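PDB 3LMM: uncharacterized protein from Corynebacterium diphtheriae, which is of unknown function but is probably a transcriptional regulator, combining an AlbA-type Schlafen region with RecG-like and helix-turn-helix-related regions. Local coordinates for residues P176-R189 with G222-S234. Residues are numbered along the deposited sequence; the frame is centred on the assembly and turned at random.
Sequences PMAQVTTATLGDAR and GFLSQAGKLLFTS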
loop_
_atom_site.group_PDB
_atom_site.type_symbol
_atom_site.label_atom_id
_atom_site.label_comp_id
_atom_site.label_asym_id
_atom_site.label_seq_id
_atom_site.Cartn_x
_atom_site.Cartn_y
_atom_site.Cartn_z
ATOM N N PRO A 176 5.259 -10.914 16.042
ATOM C CA PRO A 176 4.375 -11.838 16.747
ATOM C C PRO A 176 3.569 -12.786 15.858
ATOM O O PRO A 176 3.451 -13.978 16.156
ATOM C CB PRO A 176 3.503 -10.900 17.582
ATOM C CG PRO A 176 3.546 -9.605 16.823
ATOM C CD PRO A 176 4.958 -9.514 16.391
HETATM N N MSE A 177 3.051 -12.263 14.755
HETATM C CA MSE A 177 2.228 -13.051 13.854
HETATM C C MSE A 177 3.049 -14.003 12.990
HETATM O O MSE A 177 2.498 -14.781 12.198
HETATM C CB MSE A 177 1.394 -12.108 12.989
HETATM C CG MSE A 177 0.173 -12.748 12.375
HETATM SE SE MSE A 177 -1.086 -13.417 13.688
HETATM C CE MSE A 177 -1.918 -11.765 14.193
ATOM N N ALA A 178 4.369 -13.956 13.161
ATOM C CA ALA A 178 5.291 -14.810 12.401
ATOM C C ALA A 178 5.920 -15.885 13.273
ATOM O O ALA A 178 6.605 -16.772 12.768
ATOM C CB ALA A 178 6.388 -13.956 11.761
ATOM N N GLN A 179 5.673 -15.801 14.577
ATOM C CA GLN A 179 6.225 -16.755 15.532
ATOM C C GLN A 179 5.755 -18.186 15.281
ATOM O O GLN A 179 4.674 -18.393 14.741
ATOM C CB GLN A 179 5.849 -16.344 16.950
ATOM C CG GLN A 179 6.408 -17.253 18.019
ATOM C CD GLN A 179 5.904 -16.902 19.401
ATOM O OE1 GLN A 179 6.342 -15.921 20.004
ATOM N NE2 GLN A 179 4.953 -17.690 19.902
ATOM N N VAL A 180 6.564 -19.168 15.676
ATOM C CA VAL A 180 6.198 -20.568 15.475
ATOM C C VAL A 180 5.147 -21.014 16.472
ATOM O O VAL A 180 5.161 -20.583 17.624
ATOM C CB VAL A 180 7.406 -21.521 15.615
ATOM C CG1 VAL A 180 6.961 -22.960 15.356
ATOM C CG2 VAL A 180 8.503 -21.134 14.625
ATOM N N THR A 181 4.231 -21.864 16.015
ATOM C CA THR A 181 3.174 -22.402 16.865
ATOM C C THR A 181 3.306 -23.928 16.848
ATOM O O THR A 181 4.203 -24.480 16.198
ATOM C CB THR A 181 1.774 -22.060 16.343
ATOM O OG1 THR A 181 1.491 -22.859 15.189
ATOM C CG2 THR A 181 1.682 -20.589 15.966
ATOM N N THR A 182 2.405 -24.601 17.559
ATOM C CA THR A 182 2.406 -26.056 17.647
ATOM C C THR A 182 1.521 -26.701 16.594
ATOM O O THR A 182 1.387 -27.931 16.549
ATOM C CB THR A 182 1.912 -26.504 19.003
ATOM O OG1 THR A 182 0.621 -25.939 19.247
ATOM C CG2 THR A 182 2.872 -26.048 20.080
ATOM N N ALA A 183 0.926 -25.860 15.749
ATOM C CA ALA A 183 0.036 -26.301 14.683
ATOM C C ALA A 183 0.846 -26.859 13.537
ATOM O O ALA A 183 1.867 -26.289 13.147
ATOM C CB ALA A 183 -0.803 -25.146 14.206
ATOM N N THR A 184 0.380 -27.983 13.009
ATOM C CA THR A 184 1.037 -28.673 11.906
ATOM C C THR A 184 0.137 -28.759 10.661
ATOM O O THR A 184 -1.022 -28.344 10.692
ATOM C CB THR A 184 1.452 -30.092 12.359
ATOM O OG1 THR A 184 0.335 -30.746 12.973
ATOM C CG2 THR A 184 2.570 -30.011 13.367
ATOM N N LEU A 185 0.682 -29.289 9.569
ATOM C CA LEU A 185 -0.062 -29.422 8.326
ATOM C C LEU A 185 -1.406 -30.118 8.540
ATOM O O LEU A 185 -2.397 -29.813 7.871
ATOM C CB LEU A 185 0.760 -30.209 7.302
ATOM C CG LEU A 185 0.054 -30.636 6.002
ATOM C CD1 LEU A 185 0.670 -29.929 4.810
ATOM C CD2 LEU A 185 0.175 -32.155 5.838
ATOM N N GLY A 186 -1.436 -31.053 9.483
ATOM C CA GLY A 186 -2.659 -31.782 9.763
ATOM C C GLY A 186 -3.762 -30.934 10.366
ATOM O O GLY A 186 -4.907 -31.380 10.462
ATOM N N ASP A 187 -3.426 -29.714 10.774
ATOM C CA ASP A 187 -4.401 -28.816 11.381
ATOM C C ASP A 187 -5.044 -27.898 10.345
ATOM O O ASP A 187 -6.042 -27.243 10.628
ATOM C CB ASP A 187 -3.731 -27.977 12.478
ATOM C CG ASP A 187 -3.288 -28.809 13.678
ATOM O OD1 ASP A 187 -2.112 -28.668 14.099
ATOM O OD2 ASP A 187 -4.113 -29.593 14.208
ATOM N N ALA A 188 -4.462 -27.855 9.152
ATOM C CA ALA A 188 -4.981 -27.025 8.074
ATOM C C ALA A 188 -6.232 -27.652 7.468
ATOM O O ALA A 188 -6.195 -28.787 6.980
ATOM C CB ALA A 188 -3.928 -26.852 7.006
ATOM N N ARG A 189 -7.336 -26.913 7.478
ATOM C CA ARG A 189 -8.589 -27.433 6.941
ATOM C C ARG A 189 -8.567 -27.456 5.422
ATOM O O ARG A 189 -8.128 -26.501 4.783
ATOM C CB ARG A 189 -9.763 -26.577 7.424
ATOM C CG ARG A 189 -9.512 -25.913 8.769
ATOM C CD ARG A 189 -10.766 -25.296 9.338
ATOM N NE ARG A 189 -11.657 -26.310 9.870
ATOM C CZ ARG A 189 -12.941 -26.405 9.552
ATOM N NH1 ARG A 189 -13.694 -27.361 10.091
ATOM N NH2 ARG A 189 -13.471 -25.551 8.685
ATOM N N GLY A 222 7.780 -28.286 9.954
ATOM C CA GLY A 222 6.407 -28.651 9.645
ATOM C C GLY A 222 5.402 -27.933 10.519
ATOM O O GLY A 222 4.273 -28.395 10.692
ATOM N N PHE A 223 5.812 -26.799 11.075
ATOM C CA PHE A 223 4.935 -26.019 11.942
ATOM C C PHE A 223 4.380 -24.785 11.237
ATOM O O PHE A 223 5.027 -24.224 10.365
ATOM C CB PHE A 223 5.693 -25.609 13.206
ATOM C CG PHE A 223 5.929 -26.743 14.161
ATOM C CD1 PHE A 223 4.938 -27.124 15.055
ATOM C CD2 PHE A 223 7.129 -27.447 14.151
ATOM C CE1 PHE A 223 5.137 -28.190 15.923
ATOM C CE2 PHE A 223 7.334 -28.518 15.020
ATOM C CZ PHE A 223 6.333 -28.886 15.907
ATOM N N LEU A 224 3.172 -24.374 11.601
ATOM C CA LEU A 224 2.581 -23.202 10.984
ATOM C C LEU A 224 2.910 -21.992 11.824
ATOM O O LEU A 224 3.047 -22.094 13.042
ATOM C CB LEU A 224 1.066 -23.338 10.913
ATOM C CG LEU A 224 0.483 -24.431 10.031
ATOM C CD1 LEU A 224 -1.015 -24.477 10.253
ATOM C CD2 LEU A 224 0.817 -24.149 8.576
ATOM N N SER A 225 3.051 -20.841 11.181
ATOM C CA SER A 225 3.327 -19.630 11.932
ATOM C C SER A 225 2.018 -19.212 12.550
ATOM O O SER A 225 0.985 -19.846 12.343
ATOM C CB SER A 225 3.832 -18.516 11.015
ATOM O OG SER A 225 2.875 -18.177 10.025
ATOM N N GLN A 226 2.065 -18.124 13.295
ATOM C CA GLN A 226 0.869 -17.619 13.940
ATOM C C GLN A 226 -0.124 -17.104 12.881
ATOM O O GLN A 226 -1.336 -17.251 13.029
ATOM C CB GLN A 226 1.257 -16.506 14.920
ATOM C CG GLN A 226 0.223 -16.219 16.000
ATOM C CD GLN A 226 0.038 -17.374 16.958
ATOM O OE1 GLN A 226 0.974 -17.777 17.650
ATOM N NE2 GLN A 226 -1.180 -17.909 17.014
ATOM N N ALA A 227 0.394 -16.513 11.808
ATOM C CA ALA A 227 -0.473 -16.014 10.748
ATOM C C ALA A 227 -1.003 -17.171 9.908
ATOM O O ALA A 227 -2.098 -17.102 9.345
ATOM C CB ALA A 227 0.273 -15.029 9.855
ATOM N N GLY A 228 -0.210 -18.230 9.818
ATOM C CA GLY A 228 -0.614 -19.381 9.042
ATOM C C GLY A 228 -1.673 -20.155 9.787
ATOM O O GLY A 228 -2.610 -20.671 9.186
ATOM N N LYS A 229 -1.521 -20.241 11.104
ATOM C CA LYS A 229 -2.486 -20.958 11.932
ATOM C C LYS A 229 -3.814 -20.199 11.923
ATOM O O LYS A 229 -4.886 -20.791 11.785
ATOM C CB LYS A 229 -1.958 -21.072 13.373
ATOM C CG LYS A 229 -2.985 -21.505 14.433
ATOM C CD LYS A 229 -2.331 -21.571 15.814
ATOM C CE LYS A 229 -3.311 -21.913 16.949
ATOM N NZ LYS A 229 -4.156 -20.774 17.438
ATOM N N LEU A 230 -3.727 -18.881 12.049
ATOM C CA LEU A 230 -4.905 -18.036 12.084
ATOM C C LEU A 230 -5.697 -18.105 10.785
ATOM O O LEU A 230 -6.927 -18.016 10.789
ATOM C CB LEU A 230 -4.468 -16.597 12.374
ATOM C CG LEU A 230 -5.435 -15.520 12.888
ATOM C CD1 LEU A 230 -5.657 -14.483 11.825
ATOM C CD2 LEU A 230 -6.737 -16.145 13.320
ATOM N N LEU A 231 -4.997 -18.298 9.676
ATOM C CA LEU A 231 -5.661 -18.352 8.376
ATOM C C LEU A 231 -6.188 -19.702 7.878
ATOM O O LEU A 231 -7.263 -19.754 7.284
ATOM C CB LEU A 231 -4.755 -17.739 7.302
ATOM C CG LEU A 231 -5.251 -16.383 6.778
ATOM C CD1 LEU A 231 -5.536 -15.449 7.942
ATOM C CD2 LEU A 231 -4.219 -15.778 5.843
ATOM N N PHE A 232 -5.457 -20.787 8.118
ATOM C CA PHE A 232 -5.908 -22.087 7.643
ATOM C C PHE A 232 -6.411 -23.043 8.718
ATOM O O PHE A 232 -6.732 -24.199 8.431
ATOM C CB PHE A 232 -4.798 -22.755 6.853
ATOM C CG PHE A 232 -4.423 -22.014 5.613
ATOM C CD1 PHE A 232 -3.464 -21.011 5.643
ATOM C CD2 PHE A 232 -5.019 -22.330 4.399
ATOM C CE1 PHE A 232 -3.095 -20.332 4.472
ATOM C CE2 PHE A 232 -4.660 -21.657 3.223
ATOM C CZ PHE A 232 -3.694 -20.659 3.260
ATOM N N THR A 233 -6.494 -22.551 9.947
ATOM C CA THR A 233 -6.938 -23.339 11.092
ATOM C C THR A 233 -8.111 -22.673 11.789
ATOM O O THR A 233 -8.135 -21.449 11.944
ATOM C CB THR A 233 -5.795 -23.482 12.113
ATOM O OG1 THR A 233 -4.883 -24.496 11.668
ATOM C CG2 THR A 233 -6.334 -23.822 13.494
ATOM N N SER A 234 -9.077 -23.470 12.229
ATOM C CA SER A 234 -10.230 -22.903 12.922
ATOM C C SER A 234 -9.796 -22.191 14.194
ATOM O O SER A 234 -9.047 -22.752 14.995
ATOM C CB SER A 234 -11.269 -23.993 13.243
ATOM O OG SER A 234 -10.726 -25.145 13.864
HETATM O O HOH W 1 2.951 -31.072 9.695
HETATM O O HOH W 2 -9.657 -26.932 12.472
#
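The F223 ring meets the 176-189 segment at its edge, where the carbonyl carbon of T182 lies near the ring plane. T181 O, A183 O, V180 CG1 and T184 CG2 approach it obliquely, the T184 side chain running alongside that of F223. V180 CG1 also packs on F223 CB at 3.6 Å. Farther along, the F232 ring takes G228 O of its own helix at its edge, while its CB rests against A188 CB. The R189 guanidinium lies obliquely to S234 CB, and its NH2 makes a salt bridge to E266.

Beside F223 the backbones pair. L224 N binds A183 O at 2.8 Å (158° at the hydrogen), and L224 O accepts twice from T181: from its N, and from OG1 at 2.8 Å, the hydroxyl lying above the carbonyl plane. With chi1 at 74°, T181 OG1 sits between the backbone N and the carbonyl carbon, where it also receives A183 N at 3.1 Å, forming an ST turn. This is a short antiparallel pairing, with V180 and S225 as a non-hydrogen-bonded pair; the partner strand runs straight into helix 226-232. S225 is the N-cap, its OG accepting from G228 N, and M177 O and Q179 O receive weak bonds from A227 N and Q226 N at the same helix start.

M177, a selenomethionine, lays CG on A227 CB and crosses Q226 at about a right angle, M177 SE 3.9 Å from Q226 CG; its other neighbours include A358 and L359 of helix 357-365. At the far end of helix 226-232, R189 N binds F232 O at 2.9 Å, nearly straight at 164°, one residue before helix 190-199 begins.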